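Local atomic coordinates of DNA protection during starvation protein (Brevibacillus brevis, PDB entry 1N1Q), a protein that probably condenses and protects DNA in stationary phase, and oxidises ferrous iron with hydrogen peroxide and stores it as ferric mineral inside a hollow shell of twelve subunits. Residues W20-V25 and A82-A87; S99-F104 and M143-L148. One frame throughout, in Å; residues are numbered along the deposited sequence.

Overall arrangement
From the N terminus the chain passes through helix 4-33, returns along helix 39-66 and makes the short helix 75-81 before contact 1 lays residues 82-87 on the first helix at residues 20-25, closing a loop with 56 residues between its segments. Helix 93-120 follows, and contact 2 brings helix 124-148 back against it, joining 99-104 to 143-148 with 38 residues between them. The two closures come in series, neither enclosing the other. They still touch where I84 and L23 pack on D103 and where W20 meets F104, so the interhelical loop and the last two long helices are tied to the first helix of one four-helix bundle.

Contact 1: residues W20-V25 and A82-A87; sequences WVVLYV and ASIKEA
The irregular chain A82-A87 runs beside helix W20-V25 in roughly the same direction, coming nearest where the CA atoms of V22 and E86 lie 6.9 Å apart. V22 is the centre of the contact. Its CG2 meets CB of A82 at 3.6 Å, just where the short helix 75-81 gives way to the loop. CG1, anti to the backbone N (chi1 165°), reaches the other way to the peptide of I84, with I84 O at 3.8 Å, and to the methyl CG2 of the same residue. The V22 and I84 side chains lie alongside each other, pointing opposite ways, whereas L23 is set across I84. The terminal methyls press together, L23 CD1 to I84 CD1 at 3.4 Å, closer than ordinary van der Waals contact, and chi2 of I84 lies off a staggered value at -128°. The same leucine methyl also serves the bundle core, as L23 CD1 sits 3.8 Å above the plane of the W20 ring, toward its rim. The polar link is indirect: one water donates to V22 O at 2.9 Å and to OE2 of E86 at 2.7 Å. The E86 carboxylate also receives the backbone N-H groups of L75 and A76 of the second subunit, at the start of that subunit's helix 75-81, where the helix dipole would probably stabilise its charge. On its own chain the loop is held to helix 4-33 by N19 OD1, which accepts from S83 N and I84 N, and by K26 NZ, bonded to K85 O. A long connection between the second and third bundle helices, carrying a short helix and laid on the first helix at a subunit interface, is characteristic of the Dps branch of the ferritin-like fold.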
loop_
_atom_site.group_PDB
_atom_site.type_symbol
_atom_site.label_atom_id
_atom_site.label_comp_id
_atom_site.label_asym_id
_atom_site.label_seq_id
_atom_site.Cartn_x
_atom_site.Cartn_y
_atom_site.Cartn_z
ATOM N N TRP A 20 15.058 -13.596 20.479
ATOM C CA TRP A 20 15.147 -12.702 19.337
ATOM C C TRP A 20 14.096 -11.606 19.324
ATOM O O TRP A 20 14.314 -10.543 18.734
ATOM C CB TRP A 20 15.134 -13.505 18.033
ATOM C CG TRP A 20 16.462 -14.149 17.791
ATOM C CD1 TRP A 20 16.782 -15.470 17.944
ATOM C CD2 TRP A 20 17.681 -13.477 17.459
ATOM N NE1 TRP A 20 18.130 -15.660 17.733
ATOM C CE2 TRP A 20 18.706 -14.452 17.436
ATOM C CE3 TRP A 20 18.009 -12.141 17.183
ATOM C CZ2 TRP A 20 20.035 -14.135 17.149
ATOM C CZ3 TRP A 20 19.332 -11.823 16.897
ATOM C CH2 TRP A 20 20.329 -12.817 16.884
ATOM N N VAL A 21 12.960 -11.852 19.966
ATOM C CA VAL A 21 11.924 -10.824 20.047
ATOM C C VAL A 21 12.479 -9.744 20.973
ATOM O O VAL A 21 12.313 -8.555 20.729
ATOM C CB VAL A 21 10.601 -11.384 20.622
ATOM C CG1 VAL A 21 9.563 -10.264 20.768
ATOM C CG2 VAL A 21 10.070 -12.456 19.715
ATOM N N VAL A 22 13.153 -10.171 22.034
ATOM C CA VAL A 22 13.767 -9.226 22.967
ATOM C C VAL A 22 14.899 -8.474 22.251
ATOM O O VAL A 22 14.985 -7.244 22.321
ATOM C CB VAL A 22 14.356 -9.954 24.211
ATOM C CG1 VAL A 22 15.300 -9.021 24.972
ATOM C CG2 VAL A 22 13.229 -10.420 25.124
ATOM N N LEU A 23 15.753 -9.216 21.548
ATOM C CA LEU A 23 16.869 -8.611 20.829
ATOM C C LEU A 23 16.446 -7.645 19.725
ATOM O O LEU A 23 17.145 -6.668 19.462
ATOM C CB LEU A 23 17.781 -9.696 20.246
ATOM C CG LEU A 23 18.765 -10.293 21.262
ATOM C CD1 LEU A 23 19.405 -11.552 20.706
ATOM C CD2 LEU A 23 19.820 -9.251 21.607
ATOM N N TYR A 24 15.309 -7.901 19.081
ATOM C CA TYR A 24 14.849 -7.005 18.027
ATOM C C TYR A 24 14.720 -5.601 18.610
ATOM O O TYR A 24 15.113 -4.614 17.987
ATOM C CB TYR A 24 13.496 -7.466 17.479
ATOM C CG TYR A 24 12.919 -6.544 16.422
ATOM C CD1 TYR A 24 13.432 -6.521 15.121
ATOM C CD2 TYR A 24 11.858 -5.695 16.725
ATOM C CE1 TYR A 24 12.897 -5.672 14.150
ATOM C CE2 TYR A 24 11.319 -4.844 15.764
ATOM C CZ TYR A 24 11.838 -4.839 14.481
ATOM O OH TYR A 24 11.288 -4.008 13.529
ATOM N N VAL A 25 14.171 -5.514 19.816
ATOM C CA VAL A 25 14.001 -4.215 20.459
ATOM C C VAL A 25 15.288 -3.714 21.111
ATOM O O VAL A 25 15.555 -2.514 21.130
ATOM C CB VAL A 25 12.860 -4.264 21.499
ATOM C CG1 VAL A 25 12.913 -3.037 22.425
ATOM C CG2 VAL A 25 11.525 -4.296 20.784
ATOM N N ALA A 82 12.572 -15.442 27.629
ATOM C CA ALA A 82 13.901 -15.039 27.168
ATOM C C ALA A 82 14.973 -15.086 28.253
ATOM O O ALA A 82 14.709 -14.783 29.420
ATOM C CB ALA A 82 13.843 -13.634 26.575
ATOM N N SER A 83 16.185 -15.467 27.856
ATOM C CA SER A 83 17.315 -15.517 28.772
ATOM C C SER A 83 18.099 -14.225 28.572
ATOM O O SER A 83 18.976 -13.876 29.362
ATOM C CB SER A 83 18.209 -16.729 28.478
ATOM O OG SER A 83 18.640 -16.739 27.136
ATOM N N ILE A 84 17.761 -13.513 27.502
ATOM C CA ILE A 84 18.404 -12.245 27.183
ATOM C C ILE A 84 17.762 -11.084 27.970
ATOM O O ILE A 84 16.539 -10.976 28.021
ATOM C CB ILE A 84 18.307 -11.958 25.663
ATOM C CG1 ILE A 84 18.931 -13.123 24.884
ATOM C CG2 ILE A 84 18.957 -10.615 25.346
ATOM C CD1 ILE A 84 19.960 -12.738 23.865
ATOM N N LYS A 85 18.583 -10.230 28.594
ATOM C CA LYS A 85 18.095 -9.073 29.366
ATOM C C LYS A 85 17.936 -7.854 28.450
ATOM O O LYS A 85 18.610 -7.753 27.428
ATOM C CB LYS A 85 19.069 -8.710 30.502
ATOM C CG LYS A 85 19.373 -9.822 31.492
ATOM C CD LYS A 85 18.137 -10.313 32.224
ATOM C CE LYS A 85 18.541 -11.173 33.418
ATOM N NZ LYS A 85 17.395 -11.928 34.003
ATOM N N GLU A 86 17.055 -6.931 28.830
ATOM C CA GLU A 86 16.808 -5.728 28.041
ATOM C C GLU A 86 17.885 -4.700 28.347
ATOM O O GLU A 86 18.577 -4.804 29.361
ATOM C CB GLU A 86 15.414 -5.177 28.359
ATOM C CG GLU A 86 14.321 -6.221 28.145
ATOM C CD GLU A 86 13.001 -5.616 27.723
ATOM O OE1 GLU A 86 12.194 -5.248 28.601
ATOM O OE2 GLU A 86 12.780 -5.499 26.500
ATOM N N ALA A 87 18.046 -3.726 27.461
ATOM C CA ALA A 87 19.054 -2.695 27.656
ATOM C C ALA A 87 18.751 -1.893 28.917
ATOM O O ALA A 87 17.612 -1.835 29.370
ATOM C CB ALA A 87 19.092 -1.768 26.443
HETATM O O HOH W 1 14.658 -5.500 24.601
#

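Contact 2: residues S99-F104 and M143-L148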
loop_
_atom_site.group_PDB
_atom_site.type_symbol
_atom_site.label_atom_id
_atom_site.label_comp_id
_atom_site.label_asym_id
_atom_site.label_seq_id
_atom_site.Cartn_x
_atom_site.Cartn_y
_atom_site.Cartn_z
ATOM N N SER A 99 27.882 -5.626 25.055
ATOM C CA SER A 99 26.633 -6.277 25.443
ATOM C C SER A 99 26.160 -7.261 24.359
ATOM O O SER A 99 25.669 -8.353 24.659
ATOM C CB SER A 99 25.555 -5.224 25.700
ATOM O OG SER A 99 24.292 -5.829 25.897
ATOM N N VAL A 100 26.304 -6.869 23.099
ATOM C CA VAL A 100 25.899 -7.745 22.004
ATOM C C VAL A 100 26.815 -8.955 21.988
ATOM O O VAL A 100 26.374 -10.074 21.731
ATOM C CB VAL A 100 25.974 -7.033 20.644
ATOM C CG1 VAL A 100 25.632 -8.004 19.525
ATOM C CG2 VAL A 100 25.015 -5.847 20.632
ATOM N N VAL A 101 28.096 -8.734 22.269
ATOM C CA VAL A 101 29.048 -9.838 22.309
ATOM C C VAL A 101 28.615 -10.825 23.396
ATOM O O VAL A 101 28.561 -12.028 23.151
ATOM C CB VAL A 101 30.481 -9.346 22.612
ATOM C CG1 VAL A 101 31.383 -10.531 22.963
ATOM C CG2 VAL A 101 31.042 -8.611 21.397
ATOM N N ASN A 102 28.292 -10.308 24.582
ATOM C CA ASN A 102 27.857 -11.158 25.686
ATOM C C ASN A 102 26.594 -11.936 25.321
ATOM O O ASN A 102 26.513 -13.138 25.550
ATOM C CB ASN A 102 27.579 -10.336 26.948
ATOM C CG ASN A 102 28.834 -9.734 27.542
ATOM O OD1 ASN A 102 29.942 -10.215 27.299
ATOM N ND2 ASN A 102 28.667 -8.681 28.333
ATOM N N ASP A 103 25.609 -11.245 24.755
ATOM C CA ASP A 103 24.358 -11.891 24.374
ATOM C C ASP A 103 24.568 -12.967 23.310
ATOM O O ASP A 103 24.068 -14.091 23.438
ATOM C CB ASP A 103 23.354 -10.848 23.871
ATOM C CG ASP A 103 22.855 -9.938 24.983
ATOM O OD1 ASP A 103 23.135 -10.227 26.162
ATOM O OD2 ASP A 103 22.181 -8.943 24.672
ATOM N N PHE A 104 25.298 -12.624 22.254
ATOM C CA PHE A 104 25.552 -13.594 21.190
ATOM C C PHE A 104 26.316 -14.804 21.719
ATOM O O PHE A 104 26.067 -15.936 21.308
ATOM C CB PHE A 104 26.329 -12.944 20.043
ATOM C CG PHE A 104 25.483 -12.079 19.138
ATOM C CD1 PHE A 104 26.028 -11.535 17.973
ATOM C CD2 PHE A 104 24.147 -11.821 19.432
ATOM C CE1 PHE A 104 25.255 -10.746 17.121
ATOM C CE2 PHE A 104 23.368 -11.031 18.583
ATOM C CZ PHE A 104 23.914 -10.497 17.431
ATOM N N MET A 143 34.005 -10.246 14.813
ATOM C CA MET A 143 34.054 -8.853 14.376
ATOM C C MET A 143 33.834 -7.838 15.491
ATOM O O MET A 143 34.554 -6.847 15.577
ATOM C CB MET A 143 33.031 -8.606 13.269
ATOM C CG MET A 143 33.323 -9.351 11.985
ATOM S SD MET A 143 32.136 -8.958 10.685
ATOM C CE MET A 143 31.050 -10.332 10.835
ATOM N N LEU A 144 32.839 -8.077 16.337
ATOM C CA LEU A 144 32.545 -7.147 17.428
ATOM C C LEU A 144 33.675 -7.112 18.460
ATOM O O LEU A 144 33.989 -6.056 19.012
ATOM C CB LEU A 144 31.210 -7.516 18.087
ATOM C CG LEU A 144 30.004 -7.366 17.144
ATOM C CD1 LEU A 144 28.768 -7.996 17.760
ATOM C CD2 LEU A 144 29.775 -5.886 16.843
ATOM N N GLU A 145 34.296 -8.261 18.714
ATOM C CA GLU A 145 35.399 -8.305 19.667
ATOM C C GLU A 145 36.614 -7.591 19.082
ATOM O O GLU A 145 37.334 -6.901 19.794
ATOM C CB GLU A 145 35.754 -9.749 20.020
ATOM C CG GLU A 145 34.844 -10.357 21.073
ATOM C CD GLU A 145 35.370 -11.670 21.612
ATOM O OE1 GLU A 145 36.588 -11.763 21.871
ATOM O OE2 GLU A 145 34.567 -12.606 21.788
ATOM N N ALA A 146 36.830 -7.748 17.776
ATOM C CA ALA A 146 37.953 -7.086 17.113
ATOM C C ALA A 146 37.791 -5.574 17.242
ATOM O O ALA A 146 38.759 -4.856 17.489
ATOM C CB ALA A 146 38.017 -7.487 15.637
ATOM N N PHE A 147 36.556 -5.107 17.074
ATOM C CA PHE A 147 36.224 -3.690 17.190
ATOM C C PHE A 147 36.616 -3.145 18.564
ATOM O O PHE A 147 37.102 -2.017 18.685
ATOM C CB PHE A 147 34.715 -3.503 16.986
ATOM C CG PHE A 147 34.217 -2.106 17.271
ATOM C CD1 PHE A 147 34.136 -1.159 16.255
ATOM C CD2 PHE A 147 33.830 -1.741 18.554
ATOM C CE1 PHE A 147 33.676 0.140 16.520
ATOM C CE2 PHE A 147 33.372 -0.461 18.830
ATOM C CZ PHE A 147 33.291 0.485 17.816
ATOM N N LEU A 148 36.399 -3.957 19.594
ATOM C CA LEU A 148 36.694 -3.578 20.972
ATOM C C LEU A 148 38.162 -3.643 21.369
ATOM O O LEU A 148 38.559 -3.076 22.380
ATOM C CB LEU A 148 35.871 -4.452 21.926
ATOM C CG LEU A 148 34.347 -4.249 21.899
ATOM C CD1 LEU A 148 33.653 -5.303 22.754
ATOM C CD2 LEU A 148 34.035 -2.853 22.415
#
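V101 and L144 face each other between two helix segments whose axes run roughly antiparallel, at 147°, and approach to 9.8 Å. Their side chains pass each other head to tail, which brings the V101 methyl CG2 against L144 CB at 3.5 Å, slightly tighter than usual. The other V101 methyl, CG1, meets E145 CG at 3.9 Å; this glutamate lies crosswise to the valine, its chain extended beyond CG, while L148 CD1 comes more loosely to V101 CG2. The V101 methyls thus reach three residues spread over one turn of the opposing helix. L144 continues inward. With CG anti to the carbonyl carbon (chi1 -64°), it sends CD1 toward helix 93-120, where it runs perpendicular to V100 and meets V100 CG1 at 3.6 Å. That valine methyl in turn stands 3.6 Å above the plane of the F104 ring, over its centre, and so links the leucine to the aromatic ring. L144 CD1 itself approaches the ring obliquely and less closely, at 4.5 Å from F104 CD1. With V101 cut back to an alanine, a gap is likely to open beside L144 CB, and the aliphatic part of E145 would have less to rest on. The F104 ring is also packed by W20 of helix 4-33 and by L137 and V141 of helix 124-148, carrying the packing into the bundle core. The two segments are joined by van der Waals contact, almost all of it between carbon atoms, while the carboxylate of exposed E145 lies beside a V101 methyl, so their fit depends on the shapes of methyl and methylene groups rather than on directional bonds.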